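Local coordinates for protein cytochrome P450 monooxygenase (Rhodococcus sp. ECU0066, PDB 6KBH) that probably acts as a heme-dependent monooxygenase, self-sufficient because one chain also carries a flavin mononucleotide and a [2Fe-2S] cluster for electron supply, at residues Lys85-Phe88 against Leu93-Pro96; Ala99-Thr104 against Gly350-Ile355. One frame throughout, in Å; residues are numbered along the deposited sequence.

Both interactions use the same mixed sheet of the P450 part, and their centres lie about 12 Å apart. Interaction 1 packs helix 81-89 against edge strand 94-95; interaction 2 ties the loop just after that strand to strand 352-355. They meet through apolar side chains: Phe94 CD1 is 3.6 Å from Leu353 CD1, Val87 CG1 is 3.8 Å from that same Leu353 CD1, and Phe88 CZ is 3.7 Å from Ile355 CD1. Interaction 1 reaches the heme through Phe88, whereas the salt bridge of interaction 2 stands off at the surface, the Glu101 side chain about 13 Å from the heme at the nearest atoms.

Interaction 1 (Lys85-Phe88 against Leu93-Pro96); sequences KAVF and LFSP. With HEM (protoporphyrin IX containing Fe), chain C.
Val87 lays its branched side chain over one face of the Phe94 ring, the two side chains crossing at about a right angle. The methyl CG2 sits 4.3 Å from the centre of the Phe94 ring and 16° off its normal, a CH-pi contact displaced toward the rim. The other methyl works at the root of the ring: Val87 CG1 is 3.5 Å from Phe94 CG and also touches Phe94 CB. With CG1 turned anti to the backbone N (chi1 175°), Val87 puts one methyl at each of these places. Its carbonyl joins in, Val87 O lying 3.4 Å from Phe94 CD2. On the opposite face of the ring, Leu93 CG stands 3.8 Å above the plane of the Phe94 ring, over its centre, so the phenyl group is clamped between helix and its own chain neighbour. In P450 terms this is helix B, which follows the first two strands of the beta sheet, closing on the short edge strand that comes next in the chain. Arg334, a heme-binding residue on adjoining strand 332-336, touches both Val87 and Phe94. Ala86 adds little, its carbonyl O reaching Phe94 CE2 at 4.3 Å. One residue after Val87, Phe88 points away from Phe94, and its ring reaches the cofactor: Phe88 CE1 lies 3.6 Å from O2A of a heme propionate, which meets the ring obliquely.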
loop_
_atom_site.group_PDB
_atom_site.type_symbol
_atom_site.label_atom_id
_atom_site.label_comp_id
_atom_site.label_asym_id
_atom_site.label_seq_id
_atom_site.Cartn_x
_atom_site.Cartn_y
_atom_site.Cartn_z
ATOM N N LYS A 85 -18.162 -3.581 2.667
ATOM C CA LYS A 85 -17.581 -2.319 2.229
ATOM C C LYS A 85 -18.655 -1.244 2.135
ATOM O O LYS A 85 -18.426 -0.085 2.508
ATOM C CB LYS A 85 -16.869 -2.484 0.884
ATOM C CG LYS A 85 -16.206 -1.199 0.400
ATOM C CD LYS A 85 -15.896 -1.208 -1.089
ATOM C CE LYS A 85 -14.553 -1.856 -1.377
ATOM N NZ LYS A 85 -14.068 -1.542 -2.750
ATOM N N ALA A 86 -19.841 -1.614 1.650
ATOM C CA ALA A 86 -20.936 -0.657 1.552
ATOM C C ALA A 86 -21.399 -0.186 2.923
ATOM O O ALA A 86 -21.843 0.958 3.066
ATOM C CB ALA A 86 -22.103 -1.270 0.779
ATOM N N VAL A 87 -21.313 -1.047 3.939
ATOM C CA VAL A 87 -21.681 -0.619 5.284
ATOM C C VAL A 87 -20.676 0.394 5.810
ATOM O O VAL A 87 -21.045 1.372 6.471
ATOM C CB VAL A 87 -21.807 -1.838 6.218
ATOM C CG1 VAL A 87 -22.061 -1.389 7.646
ATOM C CG2 VAL A 87 -22.923 -2.744 5.743
ATOM N N PHE A 88 -19.393 0.190 5.505
ATOM C CA PHE A 88 -18.359 1.102 5.985
ATOM C C PHE A 88 -18.520 2.498 5.393
ATOM O O PHE A 88 -18.306 3.499 6.085
ATOM C CB PHE A 88 -16.975 0.539 5.661
ATOM C CG PHE A 88 -16.449 -0.409 6.701
ATOM C CD1 PHE A 88 -16.230 0.022 8.003
ATOM C CD2 PHE A 88 -16.162 -1.724 6.380
ATOM C CE1 PHE A 88 -15.741 -0.843 8.964
ATOM C CE2 PHE A 88 -15.677 -2.598 7.339
ATOM C CZ PHE A 88 -15.466 -2.157 8.632
ATOM N N LEU A 93 -25.882 5.993 7.711
ATOM C CA LEU A 93 -26.841 4.916 7.899
ATOM C C LEU A 93 -26.361 3.875 8.896
ATOM O O LEU A 93 -27.178 3.304 9.628
ATOM C CB LEU A 93 -27.133 4.247 6.554
ATOM C CG LEU A 93 -28.195 3.153 6.513
ATOM C CD1 LEU A 93 -29.509 3.683 7.054
ATOM C CD2 LEU A 93 -28.351 2.667 5.087
ATOM N N PHE A 94 -25.056 3.623 8.952
ATOM C CA PHE A 94 -24.472 2.619 9.835
ATOM C C PHE A 94 -23.477 3.319 10.759
ATOM O O PHE A 94 -22.346 3.613 10.361
ATOM C CB PHE A 94 -23.818 1.508 9.024
ATOM C CG PHE A 94 -24.717 0.924 7.971
ATOM C CD1 PHE A 94 -25.812 0.152 8.327
ATOM C CD2 PHE A 94 -24.476 1.154 6.625
ATOM C CE1 PHE A 94 -26.645 -0.386 7.362
ATOM C CE2 PHE A 94 -25.307 0.618 5.653
ATOM C CZ PHE A 94 -26.392 -0.154 6.023
ATOM N N SER A 95 -23.909 3.579 11.999
ATOM C CA SER A 95 -23.145 4.351 12.969
ATOM C C SER A 95 -22.138 3.464 13.700
ATOM O O SER A 95 -22.442 2.314 14.023
ATOM C CB SER A 95 -24.080 5.006 13.981
ATOM O OG SER A 95 -23.354 5.506 15.089
ATOM N N PRO A 96 -20.935 3.975 13.975
ATOM C CA PRO A 96 -19.973 3.212 14.782
ATOM C C PRO A 96 -20.216 3.360 16.276
ATOM O O PRO A 96 -19.320 3.087 17.078
ATOM C CB PRO A 96 -18.624 3.815 14.372
ATOM C CG PRO A 96 -18.954 5.235 14.040
ATOM C CD PRO A 96 -20.345 5.216 13.438
HETATM C CHA HEM C . -9.963 2.107 13.649
HETATM C CHB HEM C . -8.185 -2.476 12.518
HETATM C CHC HEM C . -3.395 -1.121 14.314
HETATM C CHD HEM C . -5.192 3.413 15.419
HETATM C C1A HEM C . -9.638 0.736 13.253
HETATM C C2A HEM C . -10.804 0.041 12.695
HETATM C C3A HEM C . -10.312 -1.228 12.377
HETATM C C4A HEM C . -8.882 -1.183 12.782
HETATM C CMA HEM C . -11.075 -2.364 11.770
HETATM C CAA HEM C . -12.194 0.553 12.478
HETATM C CBA HEM C . -12.531 0.865 11.053
HETATM C CGA HEM C . -13.794 1.593 10.740
HETATM O O1A HEM C . -14.569 1.542 11.731
HETATM O O2A HEM C . -13.737 2.056 9.568
HETATM C C1B HEM C . -6.738 -2.570 12.891
HETATM C C2B HEM C . -5.857 -3.809 12.687
HETATM C C3B HEM C . -4.359 -3.376 13.248
HETATM C C4B HEM C . -4.508 -1.945 13.727
HETATM C CMB HEM C . -6.270 -5.121 12.112
HETATM C CAB HEM C . -3.123 -4.208 13.300
HETATM C CBB HEM C . -2.683 -4.887 12.050
HETATM C C1C HEM C . -3.775 0.268 14.700
HETATM C C2C HEM C . -2.629 0.941 15.253
HETATM C C3C HEM C . -3.099 2.195 15.570
HETATM C C4C HEM C . -4.497 2.153 15.166
HETATM C CMC HEM C . -1.247 0.406 15.435
HETATM C CAC HEM C . -2.313 3.323 16.164
HETATM C CBC HEM C . -2.526 3.736 17.576
HETATM C C1D HEM C . -6.587 3.265 14.986
HETATM C C2D HEM C . -7.385 4.516 15.205
HETATM C C3D HEM C . -8.887 4.113 14.653
HETATM C C4D HEM C . -8.722 2.692 14.196
HETATM C CMD HEM C . -6.904 5.798 15.790
HETATM C CAD HEM C . -10.095 4.979 14.612
HETATM C CBD HEM C . -10.138 5.972 13.497
HETATM C CGD HEM C . -11.463 6.550 13.157
HETATM O O1D HEM C . -12.346 5.808 13.649
HETATM O O2D HEM C . -11.330 7.596 12.471
HETATM N NA HEM C . -8.446 0.005 13.323
HETATM N NB HEM C . -5.925 -1.433 13.443
HETATM N NC HEM C . -4.941 0.996 14.635
HETATM N ND HEM C . -7.299 2.080 14.325
HETATM FE FE HEM C . -6.634 0.242 14.017
#

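Interaction 2 (Ala99-Thr104 against Gly350-Ile355); sequences ALEKIT and GAKLLI
Lys352 NZ donates to Glu101 OE1 at 2.8 Å, and this charged bond carries almost the whole contact. The ammonium group comes in on the syn lone pair of OE1, the side that faces the other carboxylate oxygen, so it also makes a weak, longer bond of 3.1 Å from Lys352 NZ to Glu101 OE2. The salt bridge is therefore two-pronged but uneven. Both side chains are extended beyond CG, one from the loop and one from the strand, and they cross at about a right angle. Lys352 starts with CG anti to its carbonyl carbon (chi1 -61°) and then runs straight, which carries NZ well out from the strand; the last carbon follows it in, Lys352 CE lying 3.7 Å from Glu101 OE1. With an alanine in place of Glu101, the Lys352 ammonium would probably lose its carboxylate mate and be set free to turn, leaving the loop without this tie to the strand. The loop has a second hold on the sheet: the guanidinium of Arg333, on strand 332-336, gives hydrogen bonds to the carbonyls of Ala99 and Glu101. On the strand side, Lys352 keeps its backbone in place by pairing with Trp76 on strand 76-78. The sheet order, with 352-355 between 76-78 and 332-336, is that of the P450 beta1 sheet, and the loop held to it belongs to the connection between helices B and C, in the part that follows edge strand 94-95.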
loop_
_atom_site.group_PDB
_atom_site.type_symbol
_atom_site.label_atom_id
_atom_site.label_comp_id
_atom_site.label_asym_id
_atom_site.label_seq_id
_atom_site.Cartn_x
_atom_site.Cartn_y
_atom_site.Cartn_z
ATOM N N ALA A 99 -19.164 0.386 18.287
ATOM C CA ALA A 99 -17.917 -0.224 17.823
ATOM C C ALA A 99 -17.184 -0.963 18.941
ATOM O O ALA A 99 -16.612 -2.035 18.709
ATOM C CB ALA A 99 -17.010 0.841 17.207
ATOM N N LEU A 100 -17.173 -0.407 20.156
ATOM C CA LEU A 100 -16.583 -1.092 21.302
ATOM C C LEU A 100 -17.609 -1.347 22.402
ATOM O O LEU A 100 -17.250 -1.500 23.572
ATOM C CB LEU A 100 -15.377 -0.329 21.857
ATOM C CG LEU A 100 -14.177 -0.048 20.934
ATOM C CD1 LEU A 100 -13.884 1.425 20.819
ATOM C CD2 LEU A 100 -12.925 -0.770 21.408
ATOM N N GLU A 101 -18.891 -1.411 22.041
ATOM C CA GLU A 101 -19.911 -1.862 22.981
ATOM C C GLU A 101 -19.599 -3.282 23.432
ATOM O O GLU A 101 -19.330 -4.164 22.613
ATOM C CB GLU A 101 -21.295 -1.808 22.333
ATOM C CG GLU A 101 -22.447 -1.591 23.304
ATOM C CD GLU A 101 -23.782 -2.036 22.731
ATOM O OE1 GLU A 101 -23.825 -3.086 22.053
ATOM O OE2 GLU A 101 -24.785 -1.323 22.942
ATOM N N LYS A 102 -19.615 -3.502 24.740
ATOM C CA LYS A 102 -19.265 -4.809 25.271
ATOM C C LYS A 102 -20.432 -5.771 25.090
ATOM O O LYS A 102 -21.591 -5.413 25.312
ATOM C CB LYS A 102 -18.851 -4.692 26.741
ATOM C CG LYS A 102 -17.514 -3.966 26.918
ATOM C CD LYS A 102 -17.442 -3.189 28.228
ATOM C CE LYS A 102 -16.872 -1.776 28.032
ATOM N NZ LYS A 102 -17.937 -0.716 28.069
ATOM N N ILE A 103 -20.115 -6.990 24.640
ATOM C CA ILE A 103 -21.152 -7.963 24.299
ATOM C C ILE A 103 -22.027 -8.244 25.514
ATOM O O ILE A 103 -23.247 -8.046 25.487
ATOM C CB ILE A 103 -20.522 -9.253 23.742
ATOM C CG1 ILE A 103 -19.848 -8.980 22.393
ATOM C CG2 ILE A 103 -21.570 -10.348 23.597
ATOM C CD1 ILE A 103 -20.804 -8.553 21.298
ATOM N N THR A 104 -21.410 -8.700 26.601
ATOM C CA THR A 104 -22.176 -8.778 27.837
ATOM C C THR A 104 -21.947 -7.519 28.668
ATOM O O THR A 104 -20.808 -7.045 28.779
ATOM C CB THR A 104 -21.781 -10.008 28.646
ATOM O OG1 THR A 104 -20.380 -9.959 28.933
ATOM C CG2 THR A 104 -22.093 -11.283 27.866
ATOM N N GLY A 350 -32.051 0.542 14.550
ATOM C CA GLY A 350 -31.639 -0.011 15.817
ATOM C C GLY A 350 -30.945 -1.352 15.718
ATOM O O GLY A 350 -30.295 -1.770 16.682
ATOM N N ALA A 351 -31.065 -2.035 14.581
ATOM C CA ALA A 351 -30.369 -3.298 14.389
ATOM C C ALA A 351 -28.862 -3.092 14.469
ATOM O O ALA A 351 -28.328 -2.061 14.054
ATOM C CB ALA A 351 -30.740 -3.914 13.041
ATOM N N LYS A 352 -28.178 -4.092 15.012
ATOM C CA LYS A 352 -26.732 -4.073 15.164
ATOM C C LYS A 352 -26.128 -5.015 14.136
ATOM O O LYS A 352 -26.591 -6.149 13.982
ATOM C CB LYS A 352 -26.327 -4.484 16.581
ATOM C CG LYS A 352 -26.864 -3.563 17.668
ATOM C CD LYS A 352 -26.415 -4.013 19.051
ATOM C CE LYS A 352 -26.958 -3.106 20.143
ATOM N NZ LYS A 352 -26.491 -3.534 21.493
ATOM N N LEU A 353 -25.111 -4.543 13.424
ATOM C CA LEU A 353 -24.512 -5.302 12.337
ATOM C C LEU A 353 -23.218 -5.964 12.787
ATOM O O LEU A 353 -22.398 -5.350 13.475
ATOM C CB LEU A 353 -24.239 -4.401 11.131
ATOM C CG LEU A 353 -25.481 -3.907 10.383
ATOM C CD1 LEU A 353 -25.096 -3.261 9.052
ATOM C CD2 LEU A 353 -26.474 -5.044 10.170
ATOM N N LEU A 354 -23.049 -7.228 12.409
ATOM C CA LEU A 354 -21.764 -7.915 12.498
ATOM C C LEU A 354 -21.258 -8.095 11.072
ATOM O O LEU A 354 -21.696 -9.005 10.360
ATOM C CB LEU A 354 -21.888 -9.253 13.212
ATOM C CG LEU A 354 -20.519 -9.858 13.518
ATOM C CD1 LEU A 354 -19.771 -8.966 14.496
ATOM C CD2 LEU A 354 -20.638 -11.271 14.062
ATOM N N ILE A 355 -20.342 -7.228 10.655
ATOM C CA ILE A 355 -19.820 -7.235 9.296
ATOM C C ILE A 355 -18.494 -7.992 9.312
ATOM O O ILE A 355 -17.498 -7.530 9.878
ATOM C CB ILE A 355 -19.692 -5.811 8.738
ATOM C CG1 ILE A 355 -18.813 -4.921 9.624
ATOM C CG2 ILE A 355 -21.076 -5.183 8.627
ATOM C CD1 ILE A 355 -18.922 -3.441 9.306
#